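Local coordinates for dihydrodipicolinate synthase (Bacillus clausii KSM-K16, PDB 3E96), which probably condenses pyruvate with aspartate semialdehyde through a lysine Schiff base, acting as a 4-hydroxy-tetrahydrodipicolinate synthase, at residues G54-F59 and N259-I264; S16-T21 and G210-L215; E58-S63 and M111-I116; F23-G28 and A275-A280. All coordinates share one frame; numbering follows the deposited sequence.

Contact 1: residues G54-F59 and N259-I264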
# COMPACT_ATOMS: atom_id res chain seq x y z
N GLY B 54 -14.12 0.94 -1.26
CA GLY B 54 -13.43 0.33 -2.38
C GLY B 54 -12.30 1.29 -2.71
O GLY B 54 -12.18 2.34 -2.07
N ASN B 55 -11.47 0.98 -3.69
CA ASN B 55 -10.38 1.90 -4.00
C ASN B 55 -10.86 3.17 -4.67
O ASN B 55 -10.23 4.22 -4.52
CB ASN B 55 -9.30 1.19 -4.81
CG ASN B 55 -8.26 0.53 -3.92
OD1 ASN B 55 -7.77 -0.56 -4.21
ND2 ASN B 55 -7.90 1.20 -2.82
N THR B 56 -11.98 3.10 -5.39
CA THR B 56 -12.53 4.28 -6.04
C THR B 56 -13.04 5.21 -4.94
O THR B 56 -13.15 6.42 -5.12
CB THR B 56 -13.70 3.92 -6.97
OG1 THR B 56 -13.31 2.87 -7.85
CG2 THR B 56 -14.11 5.14 -7.81
N SER B 57 -13.34 4.62 -3.78
CA SER B 57 -13.84 5.36 -2.61
C SER B 57 -12.68 5.99 -1.84
O SER B 57 -12.90 6.65 -0.82
CB SER B 57 -14.57 4.41 -1.66
OG SER B 57 -15.38 3.48 -2.35
N GLU B 58 -11.46 5.77 -2.33
CA GLU B 58 -10.25 6.28 -1.68
C GLU B 58 -10.14 5.74 -0.25
O GLU B 58 -9.84 6.46 0.70
CB GLU B 58 -10.22 7.81 -1.70
CG GLU B 58 -10.01 8.38 -3.09
CD GLU B 58 -10.07 9.89 -3.12
OE1 GLU B 58 -9.04 10.53 -2.82
OE2 GLU B 58 -11.16 10.43 -3.43
N PHE B 59 -10.37 4.44 -0.13
CA PHE B 59 -10.31 3.72 1.14
C PHE B 59 -9.08 4.05 1.99
O PHE B 59 -9.19 4.35 3.18
CB PHE B 59 -10.36 2.22 0.85
CG PHE B 59 -10.11 1.35 2.05
CD1 PHE B 59 -11.00 1.34 3.11
CD2 PHE B 59 -9.00 0.52 2.09
CE1 PHE B 59 -10.79 0.51 4.20
CE2 PHE B 59 -8.78 -0.32 3.18
CZ PHE B 59 -9.68 -0.32 4.24
N ASN B 259 -4.59 9.22 -11.77
CA ASN B 259 -5.78 9.97 -12.19
C ASN B 259 -7.10 9.21 -11.97
O ASN B 259 -8.17 9.77 -12.19
CB ASN B 259 -5.68 10.29 -13.68
CG ASN B 259 -5.19 11.69 -13.96
OD1 ASN B 259 -4.67 12.36 -13.07
ND2 ASN B 259 -5.36 12.14 -15.20
N ASN B 260 -7.00 7.96 -11.52
CA ASN B 260 -8.18 7.11 -11.36
C ASN B 260 -9.45 7.70 -10.75
O ASN B 260 -10.54 7.55 -11.30
CB ASN B 260 -7.79 5.84 -10.59
CG ASN B 260 -8.90 4.81 -10.60
OD1 ASN B 260 -9.92 4.97 -9.93
ND2 ASN B 260 -8.70 3.74 -11.36
N VAL B 261 -9.32 8.38 -9.61
CA VAL B 261 -10.49 8.96 -8.95
C VAL B 261 -10.66 10.45 -9.24
O VAL B 261 -11.78 10.92 -9.44
CB VAL B 261 -10.42 8.76 -7.42
CG1 VAL B 261 -11.59 9.47 -6.73
CG2 VAL B 261 -10.44 7.27 -7.09
N VAL B 262 -9.56 11.19 -9.26
CA VAL B 262 -9.65 12.62 -9.51
C VAL B 262 -10.33 12.93 -10.85
O VAL B 262 -11.07 13.91 -10.94
CB VAL B 262 -8.27 13.31 -9.40
CG1 VAL B 262 -7.32 12.77 -10.46
CG2 VAL B 262 -8.44 14.82 -9.51
N VAL B 263 -10.10 12.11 -11.87
CA VAL B 263 -10.75 12.33 -13.17
C VAL B 263 -12.27 12.17 -13.00
O VAL B 263 -13.05 12.94 -13.56
CB VAL B 263 -10.25 11.33 -14.24
CG1 VAL B 263 -11.15 11.38 -15.47
CG2 VAL B 263 -8.82 11.68 -14.64
N ILE B 264 -12.67 11.16 -12.24
CA ILE B 264 -14.09 10.92 -11.99
C ILE B 264 -14.72 12.12 -11.28
O ILE B 264 -15.79 12.61 -11.68
CB ILE B 264 -14.31 9.66 -11.12
CG1 ILE B 264 -13.98 8.40 -11.93
CG2 ILE B 264 -15.75 9.59 -10.62
CD1 ILE B 264 -14.10 7.11 -11.14
O HOH W 1 -10.93 2.92 -8.72

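Contact 2: residues S16-T21 and G210-L215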
# COMPACT_ATOMS: atom_id res chain seq x y z
N SER B 16 -20.47 -4.26 -10.09
CA SER B 16 -20.21 -3.88 -8.71
C SER B 16 -19.79 -2.42 -8.79
O SER B 16 -18.67 -2.12 -9.23
CB SER B 16 -19.08 -4.72 -8.10
OG SER B 16 -19.54 -6.00 -7.73
N GLY B 17 -20.69 -1.52 -8.39
CA GLY B 17 -20.38 -0.10 -8.43
C GLY B 17 -19.55 0.31 -7.23
O GLY B 17 -19.90 -0.02 -6.10
N ILE B 18 -18.46 1.04 -7.48
CA ILE B 18 -17.58 1.49 -6.41
C ILE B 18 -17.80 2.99 -6.29
O ILE B 18 -17.34 3.76 -7.13
CB ILE B 18 -16.09 1.24 -6.74
CG1 ILE B 18 -15.92 -0.11 -7.45
CG2 ILE B 18 -15.28 1.29 -5.45
CD1 ILE B 18 -16.42 -1.30 -6.68
N PRO B 19 -18.47 3.43 -5.22
CA PRO B 19 -18.74 4.85 -5.01
C PRO B 19 -17.55 5.66 -4.56
O PRO B 19 -16.67 5.16 -3.86
CB PRO B 19 -19.83 4.82 -3.95
CG PRO B 19 -19.34 3.70 -3.05
CD PRO B 19 -18.91 2.63 -4.06
N ILE B 20 -17.52 6.92 -4.97
CA ILE B 20 -16.47 7.83 -4.53
C ILE B 20 -16.87 8.26 -3.13
O ILE B 20 -18.02 8.07 -2.71
CB ILE B 20 -16.42 9.11 -5.38
CG1 ILE B 20 -17.81 9.77 -5.37
CG2 ILE B 20 -15.96 8.81 -6.78
CD1 ILE B 20 -17.80 11.27 -5.68
N THR B 21 -15.92 8.84 -2.40
CA THR B 21 -16.21 9.39 -1.08
C THR B 21 -16.00 10.88 -1.30
O THR B 21 -14.86 11.36 -1.41
CB THR B 21 -15.22 8.90 0.00
OG1 THR B 21 -15.28 7.48 0.11
CG2 THR B 21 -15.59 9.52 1.36
N GLY B 210 -19.12 -10.67 -14.34
CA GLY B 210 -19.40 -9.41 -13.67
C GLY B 210 -18.18 -8.53 -13.79
O GLY B 210 -17.12 -8.99 -14.22
N PHE B 211 -18.32 -7.25 -13.44
CA PHE B 211 -17.18 -6.34 -13.49
C PHE B 211 -17.40 -5.15 -12.56
O PHE B 211 -18.54 -4.80 -12.24
CB PHE B 211 -16.91 -5.87 -14.94
CG PHE B 211 -18.05 -5.10 -15.58
CD1 PHE B 211 -18.17 -3.73 -15.40
CD2 PHE B 211 -18.97 -5.75 -16.40
CE1 PHE B 211 -19.18 -3.01 -16.02
CE2 PHE B 211 -19.99 -5.05 -17.04
CZ PHE B 211 -20.10 -3.67 -16.85
N THR B 212 -16.30 -4.57 -12.09
CA THR B 212 -16.37 -3.42 -11.20
C THR B 212 -16.49 -2.18 -12.07
O THR B 212 -16.17 -2.21 -13.26
CB THR B 212 -15.11 -3.29 -10.34
OG1 THR B 212 -13.95 -3.24 -11.19
CG2 THR B 212 -15.00 -4.48 -9.40
N SER B 213 -16.94 -1.07 -11.49
CA SER B 213 -17.08 0.14 -12.27
C SER B 213 -17.03 1.40 -11.42
O SER B 213 -17.67 1.48 -10.37
CB SER B 213 -18.40 0.12 -13.04
OG SER B 213 -18.63 1.36 -13.69
N GLY B 214 -16.24 2.37 -11.88
CA GLY B 214 -16.14 3.65 -11.21
C GLY B 214 -16.98 4.61 -12.04
O GLY B 214 -17.43 5.66 -11.58
N LEU B 215 -17.19 4.23 -13.30
CA LEU B 215 -17.98 5.03 -14.22
C LEU B 215 -19.41 5.25 -13.71
O LEU B 215 -20.03 6.27 -14.01
CB LEU B 215 -18.01 4.35 -15.60
CG LEU B 215 -18.84 4.99 -16.72
CD1 LEU B 215 -18.34 6.40 -16.99
CD2 LEU B 215 -18.72 4.15 -17.99

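Contact 3: residues E58-S63 and M111-I116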
# COMPACT_ATOMS: atom_id res chain seq x y z
N GLU B 58 -11.46 5.77 -2.33
CA GLU B 58 -10.25 6.28 -1.68
C GLU B 58 -10.14 5.74 -0.25
O GLU B 58 -9.84 6.46 0.70
CB GLU B 58 -10.22 7.81 -1.70
CG GLU B 58 -10.01 8.38 -3.09
CD GLU B 58 -10.07 9.89 -3.12
OE1 GLU B 58 -9.04 10.53 -2.82
OE2 GLU B 58 -11.16 10.43 -3.43
N PHE B 59 -10.37 4.44 -0.13
CA PHE B 59 -10.31 3.72 1.14
C PHE B 59 -9.08 4.05 1.99
O PHE B 59 -9.19 4.35 3.18
CB PHE B 59 -10.36 2.22 0.85
CG PHE B 59 -10.11 1.35 2.05
CD1 PHE B 59 -11.00 1.34 3.11
CD2 PHE B 59 -9.00 0.52 2.09
CE1 PHE B 59 -10.79 0.51 4.20
CE2 PHE B 59 -8.78 -0.32 3.18
CZ PHE B 59 -9.68 -0.32 4.24
N TYR B 60 -7.90 4.00 1.38
CA TYR B 60 -6.67 4.26 2.11
C TYR B 60 -6.48 5.70 2.59
O TYR B 60 -5.58 5.97 3.38
CB TYR B 60 -5.47 3.79 1.29
CG TYR B 60 -5.45 2.29 1.15
CD1 TYR B 60 -5.30 1.48 2.28
CD2 TYR B 60 -5.61 1.67 -0.09
CE1 TYR B 60 -5.32 0.09 2.18
CE2 TYR B 60 -5.62 0.28 -0.20
CZ TYR B 60 -5.48 -0.50 0.94
OH TYR B 60 -5.48 -1.87 0.84
N ALA B 61 -7.32 6.60 2.11
CA ALA B 61 -7.25 8.00 2.53
C ALA B 61 -8.21 8.24 3.70
O ALA B 61 -8.31 9.35 4.23
CB ALA B 61 -7.60 8.92 1.36
N LEU B 62 -8.92 7.19 4.10
CA LEU B 62 -9.88 7.28 5.20
C LEU B 62 -9.28 6.73 6.49
O LEU B 62 -8.47 5.81 6.47
CB LEU B 62 -11.14 6.48 4.89
CG LEU B 62 -11.91 6.72 3.59
CD1 LEU B 62 -13.03 5.69 3.47
CD2 LEU B 62 -12.47 8.13 3.56
N SER B 63 -9.68 7.30 7.62
CA SER B 63 -9.22 6.79 8.90
C SER B 63 -10.05 5.52 9.10
O SER B 63 -11.03 5.31 8.38
CB SER B 63 -9.52 7.78 10.03
OG SER B 63 -10.92 7.92 10.20
N MET B 111 -15.15 -7.20 0.98
CA MET B 111 -14.19 -7.39 -0.10
C MET B 111 -12.84 -7.14 0.56
O MET B 111 -12.58 -6.05 1.08
CB MET B 111 -14.37 -6.38 -1.24
CG MET B 111 -13.25 -6.47 -2.31
SD MET B 111 -13.22 -5.12 -3.52
CE MET B 111 -12.64 -3.77 -2.50
N ILE B 112 -11.99 -8.15 0.57
CA ILE B 112 -10.68 -7.99 1.17
C ILE B 112 -9.72 -7.44 0.13
O ILE B 112 -9.44 -8.10 -0.88
CB ILE B 112 -10.13 -9.33 1.70
CG1 ILE B 112 -11.18 -10.03 2.56
CG2 ILE B 112 -8.87 -9.07 2.53
CD1 ILE B 112 -10.76 -11.41 3.03
N HIS B 113 -9.24 -6.22 0.36
CA HIS B 113 -8.29 -5.59 -0.55
C HIS B 113 -7.03 -6.42 -0.60
O HIS B 113 -6.77 -7.22 0.29
CB HIS B 113 -7.91 -4.19 -0.05
CG HIS B 113 -8.94 -3.14 -0.35
ND1 HIS B 113 -9.07 -2.57 -1.60
CD2 HIS B 113 -9.88 -2.57 0.43
CE1 HIS B 113 -10.06 -1.69 -1.57
NE2 HIS B 113 -10.57 -1.68 -0.35
N MET B 114 -6.24 -6.23 -1.65
CA MET B 114 -4.97 -6.93 -1.77
C MET B 114 -4.14 -6.29 -0.66
O MET B 114 -4.16 -5.08 -0.49
CB MET B 114 -4.33 -6.64 -3.13
CG MET B 114 -3.06 -7.43 -3.42
SD MET B 114 -3.39 -9.19 -3.78
CE MET B 114 -1.67 -9.93 -3.48
N PRO B 115 -3.41 -7.10 0.13
CA PRO B 115 -2.60 -6.49 1.19
C PRO B 115 -1.61 -5.48 0.61
O PRO B 115 -1.05 -5.70 -0.47
CB PRO B 115 -1.92 -7.70 1.84
CG PRO B 115 -1.87 -8.73 0.73
CD PRO B 115 -3.23 -8.56 0.09
N ILE B 116 -1.39 -4.37 1.31
CA ILE B 116 -0.47 -3.35 0.80
C ILE B 116 0.96 -3.47 1.33
O ILE B 116 1.79 -2.61 1.06
CB ILE B 116 -1.00 -1.91 1.07
CG1 ILE B 116 -1.56 -1.77 2.49
CG2 ILE B 116 -2.07 -1.56 0.04
CD1 ILE B 116 -0.52 -1.89 3.58
O HOH W 2 -4.97 -2.72 -1.63

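Contact 4: residues F23-G28 and A275-A280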
# COMPACT_ATOMS: atom_id res chain seq x y z
N PHE B 23 -15.20 14.56 -0.78
CA PHE B 23 -14.44 15.27 0.24
C PHE B 23 -14.55 16.77 -0.03
O PHE B 23 -14.45 17.20 -1.18
CB PHE B 23 -12.96 14.88 0.22
CG PHE B 23 -12.69 13.44 0.53
CD1 PHE B 23 -13.15 12.87 1.72
CD2 PHE B 23 -11.93 12.66 -0.34
CE1 PHE B 23 -12.85 11.54 2.03
CE2 PHE B 23 -11.62 11.34 -0.03
CZ PHE B 23 -12.08 10.78 1.15
N ARG B 24 -14.73 17.55 1.03
CA ARG B 24 -14.84 19.00 0.88
C ARG B 24 -13.50 19.63 0.54
O ARG B 24 -12.47 19.27 1.10
CB ARG B 24 -15.36 19.63 2.17
CG ARG B 24 -16.76 19.19 2.54
CD ARG B 24 -17.35 20.08 3.62
NE ARG B 24 -18.76 19.79 3.86
CZ ARG B 24 -19.20 18.75 4.57
NH1 ARG B 24 -18.34 17.91 5.12
NH2 ARG B 24 -20.50 18.56 4.72
N LYS B 25 -13.51 20.59 -0.39
CA LYS B 25 -12.29 21.26 -0.78
C LYS B 25 -11.76 22.11 0.37
O LYS B 25 -10.54 22.27 0.54
CB LYS B 25 -12.54 22.16 -2.00
CG LYS B 25 -11.30 22.88 -2.51
CD LYS B 25 -11.63 23.74 -3.72
CE LYS B 25 -10.39 24.47 -4.24
NZ LYS B 25 -10.70 25.32 -5.42
N SER B 26 -12.67 22.64 1.17
CA SER B 26 -12.32 23.49 2.30
C SER B 26 -11.46 22.83 3.38
O SER B 26 -10.43 23.39 3.78
CB SER B 26 -13.58 24.06 2.96
OG SER B 26 -14.33 23.04 3.59
N ASP B 27 -11.87 21.66 3.86
CA ASP B 27 -11.11 20.98 4.92
C ASP B 27 -10.90 19.49 4.70
O ASP B 27 -10.41 18.79 5.59
CB ASP B 27 -11.80 21.20 6.27
CG ASP B 27 -13.20 20.63 6.31
OD1 ASP B 27 -13.63 20.02 5.31
OD2 ASP B 27 -13.88 20.79 7.35
N GLY B 28 -11.28 19.00 3.52
CA GLY B 28 -11.11 17.59 3.22
C GLY B 28 -12.06 16.64 3.94
O GLY B 28 -11.92 15.42 3.83
N ALA B 275 -19.21 16.04 -6.07
CA ALA B 275 -18.15 15.08 -5.78
C ALA B 275 -17.06 15.67 -4.90
O ALA B 275 -16.40 14.94 -4.15
CB ALA B 275 -17.54 14.57 -7.08
N GLY B 276 -16.87 16.98 -4.98
CA GLY B 276 -15.82 17.59 -4.20
C GLY B 276 -14.47 17.24 -4.79
O GLY B 276 -14.34 17.09 -6.01
N VAL B 277 -13.46 17.07 -3.94
CA VAL B 277 -12.11 16.77 -4.40
C VAL B 277 -11.55 15.47 -3.82
O VAL B 277 -12.19 14.82 -2.99
CB VAL B 277 -11.13 17.89 -4.02
CG1 VAL B 277 -11.55 19.20 -4.67
CG2 VAL B 277 -11.10 18.05 -2.49
N THR B 278 -10.36 15.11 -4.27
CA THR B 278 -9.68 13.93 -3.76
C THR B 278 -8.85 14.38 -2.57
O THR B 278 -8.64 15.58 -2.37
CB THR B 278 -8.72 13.31 -4.82
OG1 THR B 278 -7.87 14.33 -5.36
CG2 THR B 278 -9.51 12.65 -5.94
N ARG B 279 -8.39 13.44 -1.76
CA ARG B 279 -7.54 13.76 -0.62
C ARG B 279 -6.10 13.43 -1.00
O ARG B 279 -5.87 12.55 -1.84
CB ARG B 279 -7.91 12.92 0.61
CG ARG B 279 -9.05 13.47 1.48
CD ARG B 279 -9.26 12.60 2.71
NE ARG B 279 -10.33 13.09 3.57
CZ ARG B 279 -10.81 12.45 4.63
NH1 ARG B 279 -11.80 12.98 5.34
NH2 ARG B 279 -10.30 11.28 4.99
N ALA B 280 -5.14 14.14 -0.42
CA ALA B 280 -3.74 13.84 -0.69
C ALA B 280 -3.68 12.36 -0.31
O ALA B 280 -4.37 11.94 0.62
CB ALA B 280 -2.84 14.66 0.23

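Contact 1: residues G54-F59 and N259-I264
V261 holds CG1 anti to its own backbone nitrogen (chi1 176°) and CG2 anti to its carbonyl carbon, so that CG2 abuts the backbone of T56 while CG1 lies against the E58 carboxylate. In T56 the rotation about CA-CB (chi1 -51°) parts the two branches, sending CG2 toward I264 and OG1 to a bridging water. The touch between V261 CG2 and T56 O is 3.5 Å. V261 CG1 lies 3.5 Å from E58 OE2, with the extended glutamate running obliquely across the valine; OE2 forms a salt bridge with K265, while OE1 accepts from R279 N. T56 CG2 meets the end of I264, CD1, at 3.9 Å, the two side chains crossing nearly perpendicularly.

No direct hydrogen bond joins the segments. Instead the water sits 2.5 Å from T56 OG1 and donates to N260 OD1 at 2.6 Å, an oxygen that also accepts from R252. The N55-E58 type I turn presents these groups, closed by E58 N to N55 O at 3.0 Å, and S57 OG braces it by accepting from G54 N. Y119 of the second subunit packs on N55, N260 and V261, so the buried patch lies close to the dimer interface.

T56 is predicted to bind pyruvate, and the G-N-T-S-E run G54-E58 follows the second barrel strand, as the equivalent loop does in the active site of DapA-family TIM barrels.

Contact 2: residues S16-T21 and G210-L215
S16 and G17 pair with T212 and S213 where the first and eighth strands meet, the parallel seam that closes the TIM barrel, and I18 N adds a bond just beyond. The side chain of I18 runs back alongside the eighth strand, from S213 toward T212. I18 CB lies 4.0 Å from S213 O, the same carbonyl that receives I18 N, and I18 CG1 comes slightly nearer to S213 O, at 3.8 Å. Here chi1 (-39°) puts CG1 anti to the carbonyl carbon, and chi2 (-58°) folds I18 CD1 back toward the strand, where it ends 4.4 Å from T212 CB. The isoleucine also packs on T56, predicted to bind pyruvate, and, like S16 and T212, on K167, the predicted Schiff-base lysine.

Three backbone hydrogen bonds stitch the seam. S16 N donates to F211 O at 2.9 Å and I18 N to S213 O at 3.0 Å, both fairly straight, whereas the return bond from S213 N to S16 O is more bent (136° at the hydrogen). S213 OG turns to E197, outside the pair. S16 O has a second, weaker contact beside its N-H partner: the CA-H of T212 points to it, with T212 CA and S16 O 3.3 Å apart.

Contact 3: residues E58-S63 and M111-I116
The imidazole of H113 lies almost parallel to the phenyl ring of F59, their planes 13° apart, but the two are slid past each other so that they scarcely overlap and the centroids stand 4.8 Å apart. The closest approach is F59 CD2 to H113 CD2, 3.6 Å. Y60 meets the same imidazole differently, turning its edge toward the H113 face with the planes at 53° and centroids 5.6 Å apart. With chi1 at -79°, H113 swings CG opposite its carbonyl carbon and toward both rings, while the methyl of M111, CE, rests against the imidazole's other face. H113 NE2 is hydrogen-bonded to the backbone O of C53, which would fix the ring's rotation.

F59, Y60 and H113 thus form an aromatic cluster near the C-terminal mouth of the barrel, joining the loop that follows strand 49-50 to the end of strand 109-112; Y90 meets the rings of F59 and Y60 as well. At its phenolic end Y60 is lodged between two side chains: Y60 OH lies 3.5 Å from H113 CB and the same distance from I116 CG2. The hydroxyl reaches the backbone through a water, 2.7 Å from Y60 OH, which donates to M114 O at 2.7 Å. In the dimer Y60 also packs on I116 of the second subunit, and I116 on that subunit's Y60.

Contact 4: residues F23-G28 and A275-A280
R279 lays its guanidinium flat on the ring of F23, planes 15° apart and centres 4.1 Å from each other. NE stands over the rim of the ring, 3.3 Å from F23 CE1, and further back along the chain R279 CG makes a CH-pi contact 3.7 Å from the F23 centroid. The extended run from CG to NE (chi2 -176°) carries the arginine across the face at roughly a right angle to the phenylalanine. Its edge is used as well: R279 NE and NH1 both donate to G28 O, at 2.8 and 2.9 Å, with the oxygen in the guanidinium plane.

Beside this stack the backbones are pinned by V277 N, which donates to F23 O at 2.9 Å, and the CA-H of G276 adds a weaker contact to the same oxygen. V277 CG2 then leans on K25 CA, 3.8 Å away. Farther out, the turn carrying G28 is closed by G28 N to R24 O, a bond consistent with G28 O being held in front of R279. Beyond the pair, R279 NH1 forms a salt bridge with E66 and NH2 donates to A61 O, tying the loop after strand 15-17 and the one before helix 287-299 to the loop before helix 64-78 and the helix's first turn.

One face of the guanidinium rests on an aromatic ring while its nitrogens are hydrogen-bonded to G28 O and A61 O and paired with the carboxylate of E66, an environment consistent with a stable positive charge and a fixed side-chain rotation.

From the N terminus, segment 16-21 opens contact 2, whose long loop ends at 210-215 and joins the first barrel strand to the eighth. Just after it, 23-28 opens contact 4, which closes only at 275-280 and brings the loop before helix 32-43 to the loop between helices 262-270 and 287-299. Contact 2 therefore crosses contact 4, and also contact 1, which runs from 54-59, in the loop after strand 49-50, to 259-264, leading into helix 262-270, and lies within the span of contact 4. Contact 3 leaves from the same loop, sharing E58 and F59, but closes early at 111-116, tying that loop to the end of strand 109-112 within the spans of contacts 2 and 4.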